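Local coordinates for protein cytochrome P450 268A2 Cyp268A2 (Mycobacterium marinum, PDB 6BLD) that belongs to the cytochrome P450 superfamily, holding a heme and, in a pocket beside it, the molecule (3E,5E)-6,10-dimethylundeca-3,5,9-trien-2-one, at residues 190-195 with 402-407; 266-271 with 300-305; 307-312 with 408-413. All blocks are in the same frame, centred on the assembly; numbering follows the deposited sequence.

In the fold
In this cytochrome P450, distant pieces of chain are brought together round the heme and the ligand pocket. From the N terminus, the chain first passes 190-195, where contact 1 opens, and then runs through the long helix 247-278 to 266-271, where contact 2 opens; 300-305 of helix 290-305 closes it, and the short, mostly helical loop between is nested inside that of contact 1. Immediately afterwards 307-312 opens contact 3, leading into the mixed sheet. Near the C terminus, 402-407 closes contact 1 and 408-413 closes contact 3, so these two loops cross. H271 NE2 bonds H410 O, and N407 O meets T310 OG1, tying helix, mixed sheet and C-terminal antiparallel sheet together.

Contact 1. Residues 190-195 with 402-407; sequences WADPRY and VYVPGN
D192 and V404 meet across a junction of the cytochrome P450 fold where the N-cap of helix 193-196 sits over strand 402-404 of the C-terminal antiparallel sheet. With CG anti to the backbone N (chi1 -172°), the D192 side chain crosses that of V404 at about a right angle, D192 OD2 being 3.6 Å from V404 CG1. Its other oxygen, D192 OD1, takes a weak capping bond from R194 N (3.0 Å) and also accepts from a water. R413 forms a salt bridge with OD2, so both oxygens of this buried acid are held.

Beside the cap two prolines pack, P193 CD lying 3.8 Å from P405 CG, while the same P405 carbon sits 3.4 Å from A191 O. The methyl of A191 faces the bare backbone of G406, with CB 4.0 Å from G406 CA. Farther along, the W190 and N407 side chains cross at about a right angle, indole and amide planes 61° apart, with W190 CZ2 nearest N407 OD1; E89 OE1 accepts from both side chains. No direct hydrogen bond joins the segments; instead one water accepts from A191 N at 2.9 Å and donates to P405 O at 2.8 Å.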
loop_
_atom_site.group_PDB
_atom_site.type_symbol
_atom_site.label_atom_id
_atom_site.label_comp_id
_atom_site.label_asym_id
_atom_site.label_seq_id
_atom_site.Cartn_x
_atom_site.Cartn_y
_atom_site.Cartn_z
ATOM N N TRP A 190 11.973 3.968 -5.395
ATOM C CA TRP A 190 13.430 4.026 -5.375
ATOM C C TRP A 190 14.080 3.075 -6.373
ATOM O O TRP A 190 15.285 3.191 -6.614
ATOM C CB TRP A 190 13.952 3.737 -3.965
ATOM C CG TRP A 190 13.739 2.324 -3.493
ATOM C CD1 TRP A 190 14.507 1.234 -3.790
ATOM C CD2 TRP A 190 12.699 1.856 -2.624
ATOM N NE1 TRP A 190 14.004 0.118 -3.167
ATOM C CE2 TRP A 190 12.896 0.473 -2.445
ATOM C CE3 TRP A 190 11.620 2.474 -1.985
ATOM C CZ2 TRP A 190 12.052 -0.304 -1.652
ATOM C CZ3 TRP A 190 10.784 1.700 -1.198
ATOM C CH2 TRP A 190 11.004 0.326 -1.039
ATOM N N ALA A 191 13.322 2.144 -6.951
ATOM C CA ALA A 191 13.840 1.224 -7.954
ATOM C C ALA A 191 13.377 1.577 -9.361
ATOM O O ALA A 191 13.542 0.768 -10.279
ATOM C CB ALA A 191 13.438 -0.212 -7.614
ATOM N N ASP A 192 12.807 2.769 -9.552
ATOM C CA ASP A 192 12.267 3.180 -10.840
ATOM C C ASP A 192 13.262 4.090 -11.544
ATOM O O ASP A 192 13.410 5.255 -11.142
ATOM C CB ASP A 192 10.931 3.897 -10.649
ATOM C CG ASP A 192 10.223 4.187 -11.961
ATOM O OD1 ASP A 192 10.739 3.795 -13.029
ATOM O OD2 ASP A 192 9.139 4.809 -11.921
ATOM N N PRO A 193 13.961 3.620 -12.581
ATOM C CA PRO A 193 14.862 4.521 -13.319
ATOM C C PRO A 193 14.135 5.668 -13.994
ATOM O O PRO A 193 14.717 6.748 -14.157
ATOM C CB PRO A 193 15.525 3.590 -14.347
ATOM C CG PRO A 193 15.331 2.207 -13.804
ATOM C CD PRO A 193 14.017 2.240 -13.089
ATOM N N ARG A 194 12.877 5.468 -14.393
ATOM C CA ARG A 194 12.096 6.555 -14.968
ATOM C C ARG A 194 11.774 7.636 -13.946
ATOM O O ARG A 194 11.491 8.774 -14.336
ATOM C CB ARG A 194 10.802 6.013 -15.578
ATOM C CG ARG A 194 10.779 6.021 -17.097
ATOM C CD ARG A 194 9.509 5.378 -17.633
ATOM N NE ARG A 194 9.716 4.757 -18.938
ATOM C CZ ARG A 194 10.287 3.569 -19.119
ATOM N NH1 ARG A 194 10.711 2.868 -18.076
ATOM N NH2 ARG A 194 10.435 3.081 -20.343
ATOM N N TYR A 195 11.805 7.309 -12.654
ATOM C CA TYR A 195 11.584 8.313 -11.623
ATOM C C TYR A 195 12.884 8.941 -11.136
ATOM O O TYR A 195 12.953 10.162 -10.966
ATOM C CB TYR A 195 10.835 7.709 -10.432
ATOM C CG TYR A 195 10.353 8.766 -9.468
ATOM C CD1 TYR A 195 9.171 9.453 -9.702
ATOM C CD2 TYR A 195 11.094 9.098 -8.341
ATOM C CE1 TYR A 195 8.730 10.430 -8.837
ATOM C CE2 TYR A 195 10.661 10.078 -7.468
ATOM C CZ TYR A 195 9.476 10.738 -7.722
ATOM O OH TYR A 195 9.030 11.717 -6.865
ATOM N N VAL A 402 2.263 2.145 -17.799
ATOM C CA VAL A 402 3.701 2.080 -17.573
ATOM C C VAL A 402 3.891 1.656 -16.122
ATOM O O VAL A 402 3.690 2.453 -15.198
ATOM C CB VAL A 402 4.395 3.414 -17.868
ATOM C CG1 VAL A 402 5.883 3.315 -17.570
ATOM C CG2 VAL A 402 4.163 3.824 -19.313
ATOM N N TYR A 403 4.273 0.400 -15.915
ATOM C CA TYR A 403 4.404 -0.141 -14.570
ATOM C C TYR A 403 5.745 0.244 -13.960
ATOM O O TYR A 403 6.765 0.316 -14.652
ATOM C CB TYR A 403 4.246 -1.661 -14.594
ATOM C CG TYR A 403 2.843 -2.111 -14.929
ATOM C CD1 TYR A 403 1.851 -2.135 -13.958
ATOM C CD2 TYR A 403 2.508 -2.506 -16.218
ATOM C CE1 TYR A 403 0.565 -2.542 -14.260
ATOM C CE2 TYR A 403 1.225 -2.915 -16.529
ATOM C CZ TYR A 403 0.258 -2.930 -15.547
ATOM O OH TYR A 403 -1.022 -3.337 -15.851
ATOM N N VAL A 404 5.735 0.492 -12.654
ATOM C CA VAL A 404 6.917 0.942 -11.929
ATOM C C VAL A 404 7.681 -0.292 -11.453
ATOM O O VAL A 404 7.098 -1.126 -10.743
ATOM C CB VAL A 404 6.538 1.838 -10.744
ATOM C CG1 VAL A 404 7.760 2.138 -9.888
ATOM C CG2 VAL A 404 5.888 3.124 -11.232
ATOM N N PRO A 405 8.954 -0.446 -11.812
ATOM C CA PRO A 405 9.732 -1.572 -11.279
ATOM C C PRO A 405 10.001 -1.398 -9.793
ATOM O O PRO A 405 10.231 -0.287 -9.308
ATOM C CB PRO A 405 11.030 -1.528 -12.095
ATOM C CG PRO A 405 11.138 -0.114 -12.557
ATOM C CD PRO A 405 9.729 0.367 -12.765
ATOM N N GLY A 406 9.967 -2.507 -9.073
ATOM C CA GLY A 406 10.175 -2.478 -7.639
ATOM C C GLY A 406 9.603 -3.710 -6.982
ATOM O O GLY A 406 8.880 -4.497 -7.593
ATOM N N ASN A 407 9.940 -3.860 -5.701
ATOM C CA ASN A 407 9.570 -5.037 -4.925
ATOM C C ASN A 407 8.624 -4.716 -3.774
ATOM O O ASN A 407 8.394 -5.577 -2.917
ATOM C CB ASN A 407 10.827 -5.732 -4.385
ATOM C CG ASN A 407 11.726 -4.792 -3.591
ATOM O OD1 ASN A 407 11.273 -4.096 -2.681
ATOM N ND2 ASN A 407 13.011 -4.779 -3.929
HETATM O O HOH W 1 10.515 1.364 -7.101
HETATM O O HOH W 2 8.671 3.227 -14.918
#

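Contact 2. Residues 266-271 with 300-305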
loop_
_atom_site.group_PDB
_atom_site.type_symbol
_atom_site.label_atom_id
_atom_site.label_comp_id
_atom_site.label_asym_id
_atom_site.label_seq_id
_atom_site.Cartn_x
_atom_site.Cartn_y
_atom_site.Cartn_z
ATOM N N ARG A 266 -4.062 5.309 -4.926
ATOM C CA ARG A 266 -3.741 5.829 -6.251
ATOM C C ARG A 266 -3.456 4.701 -7.236
ATOM O O ARG A 266 -3.908 4.744 -8.386
ATOM C CB ARG A 266 -2.553 6.788 -6.153
ATOM C CG ARG A 266 -1.702 6.913 -7.402
ATOM C CD ARG A 266 -0.487 7.783 -7.108
ATOM N NE ARG A 266 0.332 8.037 -8.288
ATOM C CZ ARG A 266 1.144 9.082 -8.419
ATOM N NH1 ARG A 266 1.243 9.973 -7.441
ATOM N NH2 ARG A 266 1.855 9.239 -9.527
ATOM N N GLN A 267 -2.725 3.671 -6.800
ATOM C CA GLN A 267 -2.436 2.558 -7.699
ATOM C C GLN A 267 -3.673 1.700 -7.935
ATOM O O GLN A 267 -3.890 1.211 -9.049
ATOM C CB GLN A 267 -1.290 1.708 -7.149
ATOM C CG GLN A 267 0.009 2.467 -6.892
ATOM C CD GLN A 267 0.386 3.421 -8.015
ATOM O OE1 GLN A 267 0.220 3.114 -9.195
ATOM N NE2 GLN A 267 0.910 4.583 -7.645
ATOM N N THR A 268 -4.497 1.507 -6.901
ATOM C CA THR A 268 -5.712 0.716 -7.065
ATOM C C THR A 268 -6.669 1.362 -8.060
ATOM O O THR A 268 -7.361 0.656 -8.803
ATOM C CB THR A 268 -6.400 0.516 -5.711
ATOM O OG1 THR A 268 -5.463 -0.032 -4.774
ATOM C CG2 THR A 268 -7.582 -0.434 -5.841
ATOM N N ILE A 269 -6.712 2.695 -8.103
ATOM C CA ILE A 269 -7.567 3.376 -9.071
ATOM C C ILE A 269 -7.049 3.158 -10.488
ATOM O O ILE A 269 -7.825 2.881 -11.412
ATOM C CB ILE A 269 -7.677 4.873 -8.725
ATOM C CG1 ILE A 269 -8.453 5.062 -7.418
ATOM C CG2 ILE A 269 -8.348 5.637 -9.858
ATOM C CD1 ILE A 269 -8.264 6.427 -6.782
ATOM N N SER A 270 -5.732 3.266 -10.683
ATOM C CA SER A 270 -5.155 3.038 -12.005
ATOM C C SER A 270 -5.329 1.587 -12.438
ATOM O O SER A 270 -5.736 1.313 -13.574
ATOM C CB SER A 270 -3.676 3.424 -12.007
ATOM O OG SER A 270 -3.515 4.813 -11.789
ATOM N N HIS A 271 -5.014 0.641 -11.549
ATOM C CA HIS A 271 -5.221 -0.767 -11.870
ATOM C C HIS A 271 -6.694 -1.071 -12.109
ATOM O O HIS A 271 -7.024 -1.943 -12.921
ATOM C CB HIS A 271 -4.675 -1.655 -10.749
ATOM C CG HIS A 271 -3.180 -1.656 -10.646
ATOM N ND1 HIS A 271 -2.361 -2.007 -11.696
ATOM C CD2 HIS A 271 -2.359 -1.358 -9.612
ATOM C CE1 HIS A 271 -1.098 -1.919 -11.317
ATOM N NE2 HIS A 271 -1.070 -1.527 -10.055
ATOM N N GLU A 300 -12.843 -6.857 -5.138
ATOM C CA GLU A 300 -12.097 -7.544 -6.187
ATOM C C GLU A 300 -11.113 -6.612 -6.882
ATOM O O GLU A 300 -10.027 -7.048 -7.277
ATOM C CB GLU A 300 -13.065 -8.166 -7.196
ATOM C CG GLU A 300 -12.378 -8.792 -8.401
ATOM C CD GLU A 300 -11.968 -10.236 -8.162
ATOM O OE1 GLU A 300 -11.588 -10.922 -9.135
ATOM O OE2 GLU A 300 -12.019 -10.689 -7.000
ATOM N N LEU A 301 -11.451 -5.329 -7.009
ATOM C CA LEU A 301 -10.502 -4.371 -7.569
ATOM C C LEU A 301 -9.271 -4.240 -6.683
ATOM O O LEU A 301 -8.156 -4.047 -7.179
ATOM C CB LEU A 301 -11.174 -3.011 -7.753
ATOM C CG LEU A 301 -12.167 -2.903 -8.911
ATOM C CD1 LEU A 301 -12.785 -1.518 -8.956
ATOM C CD2 LEU A 301 -11.490 -3.234 -10.231
ATOM N N VAL A 302 -9.457 -4.330 -5.365
ATOM C CA VAL A 302 -8.326 -4.336 -4.443
ATOM C C VAL A 302 -7.531 -5.625 -4.585
ATOM O O VAL A 302 -6.297 -5.612 -4.615
ATOM C CB VAL A 302 -8.817 -4.129 -2.999
ATOM C CG1 VAL A 302 -7.710 -4.453 -2.010
ATOM C CG2 VAL A 302 -9.319 -2.719 -2.797
ATOM N N ARG A 303 -8.232 -6.757 -4.666
ATOM C CA ARG A 303 -7.568 -8.029 -4.927
ATOM C C ARG A 303 -6.800 -7.993 -6.242
ATOM O O ARG A 303 -5.664 -8.480 -6.327
ATOM C CB ARG A 303 -8.597 -9.168 -4.952
ATOM C CG ARG A 303 -8.003 -10.529 -5.292
ATOM C CD ARG A 303 -9.068 -11.545 -5.730
ATOM N NE ARG A 303 -9.294 -11.527 -7.176
ATOM C CZ ARG A 303 -8.417 -11.929 -8.093
ATOM N NH1 ARG A 303 -7.233 -12.414 -7.734
ATOM N NH2 ARG A 303 -8.731 -11.859 -9.381
ATOM N N TRP A 304 -7.420 -7.432 -7.281
ATOM C CA TRP A 304 -6.783 -7.358 -8.589
ATOM C C TRP A 304 -5.552 -6.463 -8.558
ATOM O O TRP A 304 -4.528 -6.785 -9.172
ATOM C CB TRP A 304 -7.784 -6.855 -9.629
ATOM C CG TRP A 304 -7.310 -6.992 -11.044
ATOM C CD1 TRP A 304 -6.723 -6.027 -11.809
ATOM C CD2 TRP A 304 -7.385 -8.165 -11.864
ATOM N NE1 TRP A 304 -6.428 -6.525 -13.056
ATOM C CE2 TRP A 304 -6.823 -7.835 -13.115
ATOM C CE3 TRP A 304 -7.871 -9.461 -11.664
ATOM C CZ2 TRP A 304 -6.736 -8.753 -14.159
ATOM C CZ3 TRP A 304 -7.783 -10.371 -12.703
ATOM C CH2 TRP A 304 -7.220 -10.012 -13.934
ATOM N N ALA A 305 -5.625 -5.337 -7.846
ATOM C CA ALA A 305 -4.493 -4.418 -7.810
ATOM C C ALA A 305 -3.381 -4.947 -6.914
ATOM O O ALA A 305 -2.218 -5.021 -7.330
ATOM C CB ALA A 305 -4.953 -3.037 -7.341
HETATM O O HOH W 3 -7.820 -2.339 -9.091
HETATM O O HOH W 4 -5.442 -3.818 -14.457
#
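L301 O, beside which the T268 methyl packs, is gripped from two sources: A305 N donates the helical bond at 2.9 Å, and a water donates at 2.6 Å. That water also donates to T268 O, bridging two helices that share no direct hydrogen bond. A second water bridges them differently: it gives to H271 O and accepts from W304 NE1 at 3.2 Å, lying in the plane of the indole, at its edge.

Between these bridges the helices touch chiefly through one small residue. The A305 methyl points at helix 247-278 and settles between T268 and H271, 3.8 Å from T268 CA and 3.7 Å from H271 CB. With the H271 ring beside its backbone N (chi1 -70°), CD2 also comes against this methyl, while NE2 donates to H410 O. So small a side chain is consistent with the axes of segments 266-271 and 300-305 passing 8.9 Å apart at 98°.

On helix 290-305, E300 and R303 form the ExxR motif of the P450 K helix, joined by a salt bridge: R303 NH2 donates to E300 OE1, and R303 NE, with weak bond geometry, lies 2.9 Å from E300 OE2; R356 is a second partner of that carboxylate. V302 reaches the heme, helix 375-392 packs on T268, L301 and V302, and strand 411-418 borders Q267, S270 and H271, so the crossing lies between heme, helix and sheet.

Contact 3. Residues 307-312 with 408-413; sequences PVMTFR and FVHAIR. With HEM (protoporphyrin IX containing Fe), chain B; DXJ ((3E,5E)-6,10-dimethylundeca-3,5,9-trien-2-one), chain C.
V308 and V409 form a single antiparallel bridge, a non-hydrogen-bonded pair flanked by two backbone bonds. M309 N donates to F408 O at 2.8 Å, nearly straight (160°), and H410 N donates to P307 O, also at 2.8 Å. The P307 carbonyl is further approached by V409 CA, a CA-H...O contact, whereas T310 N is buried without a partner.

Packing is tightest on the heme side of this bridge. The edge of F408 is directed at the face of F311 in an offset edge-to-face pair, planes 62° apart and centroids 5.3 Å apart, with the two CE1 atoms 3.5 Å from each other. F408 reaches there because its CG is anti to the backbone N (chi1 -176°), which turns the ring back alongside V308; the ring edge also meets T310 O in its plane. F311 CZ then lies 3.8 Å from C01 of (3E,5E)-6,10-dimethylundeca-3,5,9-trien-2-one, and P307 CG is 3.4 Å from heme CBC.

Toward H410, which is partly exposed, the fit is looser. M309 CG rests on H410 CB at 3.7 Å, but the M309 sulfur lies obliquely off the H410 ring, and that ring turns elsewhere, stacking on H271 and bonding A305 O through ND1. The chemistry is thus divided: the two backbone bonds probably set the register of the bridge, while the wall facing the heme and the ligand is hydrocarbon and aromatic, suited to apolar contact.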
loop_
_atom_site.group_PDB
_atom_site.type_symbol
_atom_site.label_atom_id
_atom_site.label_comp_id
_atom_site.label_asym_id
_atom_site.label_seq_id
_atom_site.Cartn_x
_atom_site.Cartn_y
_atom_site.Cartn_z
ATOM N N PRO A 307 -1.924 -3.366 -4.353
ATOM C CA PRO A 307 -0.882 -2.334 -4.485
ATOM C C PRO A 307 0.295 -2.550 -3.558
ATOM O O PRO A 307 1.417 -2.163 -3.902
ATOM C CB PRO A 307 -1.630 -1.034 -4.158
ATOM C CG PRO A 307 -2.763 -1.457 -3.314
ATOM C CD PRO A 307 -3.180 -2.812 -3.818
ATOM N N VAL A 308 0.078 -3.148 -2.392
ATOM C CA VAL A 308 1.166 -3.544 -1.507
ATOM C C VAL A 308 1.499 -4.996 -1.822
ATOM O O VAL A 308 0.709 -5.900 -1.538
ATOM C CB VAL A 308 0.793 -3.361 -0.032
ATOM C CG1 VAL A 308 1.988 -3.671 0.856
ATOM C CG2 VAL A 308 0.291 -1.949 0.216
ATOM N N MET A 309 2.667 -5.221 -2.422
ATOM C CA MET A 309 3.073 -6.563 -2.816
ATOM C C MET A 309 3.770 -7.319 -1.694
ATOM O O MET A 309 3.596 -8.537 -1.571
ATOM C CB MET A 309 3.994 -6.502 -4.035
ATOM C CG MET A 309 3.337 -5.962 -5.288
ATOM S SD MET A 309 4.425 -6.074 -6.717
ATOM C CE MET A 309 5.818 -5.085 -6.171
ATOM N N THR A 310 4.566 -6.633 -0.874
ATOM C CA THR A 310 5.370 -7.308 0.134
ATOM C C THR A 310 5.328 -6.561 1.458
ATOM O O THR A 310 5.300 -5.328 1.494
ATOM C CB THR A 310 6.836 -7.450 -0.303
ATOM O OG1 THR A 310 7.387 -6.154 -0.569
ATOM C CG2 THR A 310 6.952 -8.319 -1.547
ATOM N N PHE A 311 5.316 -7.335 2.539
ATOM C CA PHE A 311 5.614 -6.865 3.881
ATOM C C PHE A 311 6.269 -8.028 4.608
ATOM O O PHE A 311 5.948 -9.191 4.352
ATOM C CB PHE A 311 4.364 -6.388 4.632
ATOM C CG PHE A 311 4.130 -4.904 4.550
ATOM C CD1 PHE A 311 5.189 -4.012 4.648
ATOM C CD2 PHE A 311 2.851 -4.401 4.377
ATOM C CE1 PHE A 311 4.970 -2.643 4.573
ATOM C CE2 PHE A 311 2.628 -3.036 4.301
ATOM C CZ PHE A 311 3.689 -2.157 4.398
ATOM N N ARG A 312 7.200 -7.717 5.498
ATOM C CA ARG A 312 7.980 -8.759 6.145
ATOM C C ARG A 312 7.812 -8.694 7.657
ATOM O O ARG A 312 7.309 -7.716 8.216
ATOM C CB ARG A 312 9.463 -8.653 5.768
ATOM C CG ARG A 312 10.234 -7.656 6.600
ATOM C CD ARG A 312 11.684 -8.069 6.772
ATOM N NE ARG A 312 12.531 -6.903 6.993
ATOM C CZ ARG A 312 13.044 -6.560 8.169
ATOM N NH1 ARG A 312 12.810 -7.300 9.243
ATOM N NH2 ARG A 312 13.799 -5.476 8.268
ATOM N N PHE A 408 8.072 -3.504 -3.724
ATOM C CA PHE A 408 7.202 -3.101 -2.625
ATOM C C PHE A 408 5.792 -2.784 -3.100
ATOM O O PHE A 408 4.834 -3.399 -2.619
ATOM C CB PHE A 408 7.810 -1.898 -1.888
ATOM C CG PHE A 408 7.030 -1.463 -0.673
ATOM C CD1 PHE A 408 6.313 -2.382 0.078
ATOM C CD2 PHE A 408 7.016 -0.133 -0.284
ATOM C CE1 PHE A 408 5.596 -1.982 1.192
ATOM C CE2 PHE A 408 6.304 0.274 0.832
ATOM C CZ PHE A 408 5.591 -0.653 1.571
ATOM N N VAL A 409 5.631 -1.846 -4.030
ATOM C CA VAL A 409 4.320 -1.379 -4.464
ATOM C C VAL A 409 4.127 -1.735 -5.932
ATOM O O VAL A 409 5.019 -1.500 -6.756
ATOM C CB VAL A 409 4.156 0.136 -4.238
ATOM C CG1 VAL A 409 2.898 0.650 -4.925
ATOM C CG2 VAL A 409 4.110 0.447 -2.748
ATOM N N HIS A 410 2.967 -2.311 -6.250
ATOM C CA HIS A 410 2.549 -2.587 -7.625
ATOM C C HIS A 410 1.968 -1.297 -8.188
ATOM O O HIS A 410 0.791 -0.985 -8.003
ATOM C CB HIS A 410 1.536 -3.726 -7.654
ATOM C CG HIS A 410 1.186 -4.199 -9.031
ATOM N ND1 HIS A 410 -0.059 -4.699 -9.350
ATOM C CD2 HIS A 410 1.918 -4.260 -10.168
ATOM C CE1 HIS A 410 -0.079 -5.044 -10.625
ATOM N NE2 HIS A 410 1.108 -4.787 -11.145
ATOM N N ALA A 411 2.802 -0.530 -8.885
ATOM C CA ALA A 411 2.470 0.839 -9.243
ATOM C C ALA A 411 2.452 1.034 -10.751
ATOM O O ALA A 411 3.170 0.360 -11.497
ATOM C CB ALA A 411 3.460 1.826 -8.613
ATOM N N ILE A 412 1.622 1.977 -11.191
ATOM C CA ILE A 412 1.566 2.413 -12.580
ATOM C C ILE A 412 2.076 3.847 -12.630
ATOM O O ILE A 412 1.473 4.749 -12.035
ATOM C CB ILE A 412 0.145 2.311 -13.154
ATOM C CG1 ILE A 412 -0.270 0.845 -13.307
ATOM C CG2 ILE A 412 0.058 3.031 -14.489
ATOM C CD1 ILE A 412 -1.717 0.658 -13.724
ATOM N N ARG A 413 3.194 4.055 -13.327
ATOM C CA ARG A 413 3.774 5.393 -13.416
ATOM C C ARG A 413 2.858 6.338 -14.186
ATOM O O ARG A 413 2.539 7.434 -13.711
ATOM C CB ARG A 413 5.154 5.323 -14.073
ATOM C CG ARG A 413 5.810 6.677 -14.304
ATOM C CD ARG A 413 5.966 7.450 -13.003
ATOM N NE ARG A 413 6.717 6.694 -12.005
ATOM C CZ ARG A 413 6.591 6.863 -10.692
ATOM N NH1 ARG A 413 5.741 7.763 -10.218
ATOM N NH2 ARG A 413 7.312 6.131 -9.855
HETATM C CHA HEM B . -1.466 -0.741 6.949
HETATM C CHB HEM B . -3.133 3.775 6.318
HETATM C CHC HEM B . -5.167 2.437 2.115
HETATM C CHD HEM B . -2.747 -1.774 2.391
HETATM C C1A HEM B . -1.745 0.594 7.155
HETATM C C2A HEM B . -1.346 1.390 8.300
HETATM C C3A HEM B . -1.806 2.630 8.127
HETATM C C4A HEM B . -2.512 2.674 6.862
HETATM C CMA HEM B . -1.618 3.813 9.102
HETATM C CAA HEM B . -0.539 0.881 9.514
HETATM C CBA HEM B . -1.499 0.200 10.484
HETATM C CGA HEM B . -0.728 -0.473 11.590
HETATM O O1A HEM B . -1.339 -0.778 12.647
HETATM O O2A HEM B . 0.498 -0.698 11.419
HETATM C C1B HEM B . -3.883 3.794 5.162
HETATM C C2B HEM B . -4.706 4.891 4.709
HETATM C C3B HEM B . -5.279 4.545 3.558
HETATM C C4B HEM B . -4.834 3.197 3.221
HETATM C CMB HEM B . -4.904 6.241 5.435
HETATM C CAB HEM B . -6.231 5.489 2.787
HETATM C CBB HEM B . -6.900 5.115 1.697
HETATM C C1C HEM B . -4.693 1.171 1.822
HETATM C C2C HEM B . -5.053 0.363 0.672
HETATM C C3C HEM B . -4.371 -0.797 0.753
HETATM C C4C HEM B . -3.577 -0.761 1.960
HETATM C CMC HEM B . -6.037 0.827 -0.428
HETATM C CAC HEM B . -4.372 -2.027 -0.184
HETATM C CBC HEM B . -5.255 -2.211 -1.169
HETATM C C1D HEM B . -2.201 -1.882 3.650
HETATM C C2D HEM B . -1.449 -3.007 4.166
HETATM C C3D HEM B . -1.091 -2.725 5.424
HETATM C C4D HEM B . -1.608 -1.409 5.752
HETATM C CMD HEM B . -1.124 -4.297 3.381
HETATM C CAD HEM B . -0.279 -3.641 6.369
HETATM C CBD HEM B . -1.204 -4.711 6.943
HETATM C CGD HEM B . -0.439 -5.662 7.829
HETATM O O1D HEM B . -1.058 -6.635 8.334
HETATM O O2D HEM B . 0.784 -5.453 8.029
HETATM N NA HEM B . -2.456 1.413 6.297
HETATM N NB HEM B . -3.984 2.777 4.230
HETATM N NC HEM B . -3.793 0.451 2.585
HETATM N ND HEM B . -2.279 -0.929 4.645
HETATM FE FE HEM B . -3.324 0.831 4.535
HETATM C C10 DXJ C . 8.414 4.274 3.397
HETATM C C13 DXJ C . 11.826 4.765 1.728
HETATM C C01 DXJ C . 0.869 0.236 3.770
HETATM C C02 DXJ C . 2.003 1.145 3.305
HETATM C C03 DXJ C . 2.779 1.728 4.196
HETATM C C04 DXJ C . 2.233 1.371 1.811
HETATM C C05 DXJ C . 3.922 2.641 3.758
HETATM C C06 DXJ C . 5.230 2.316 4.476
HETATM C C07 DXJ C . 6.288 3.407 4.315
HETATM C C08 DXJ C . 7.348 3.192 3.563
HETATM C C09 DXJ C . 6.117 4.741 5.035
HETATM C C11 DXJ C . 9.574 3.963 2.853
HETATM C C12 DXJ C . 10.658 5.024 2.677
HETATM O O14 DXJ C . 10.594 6.045 3.276
#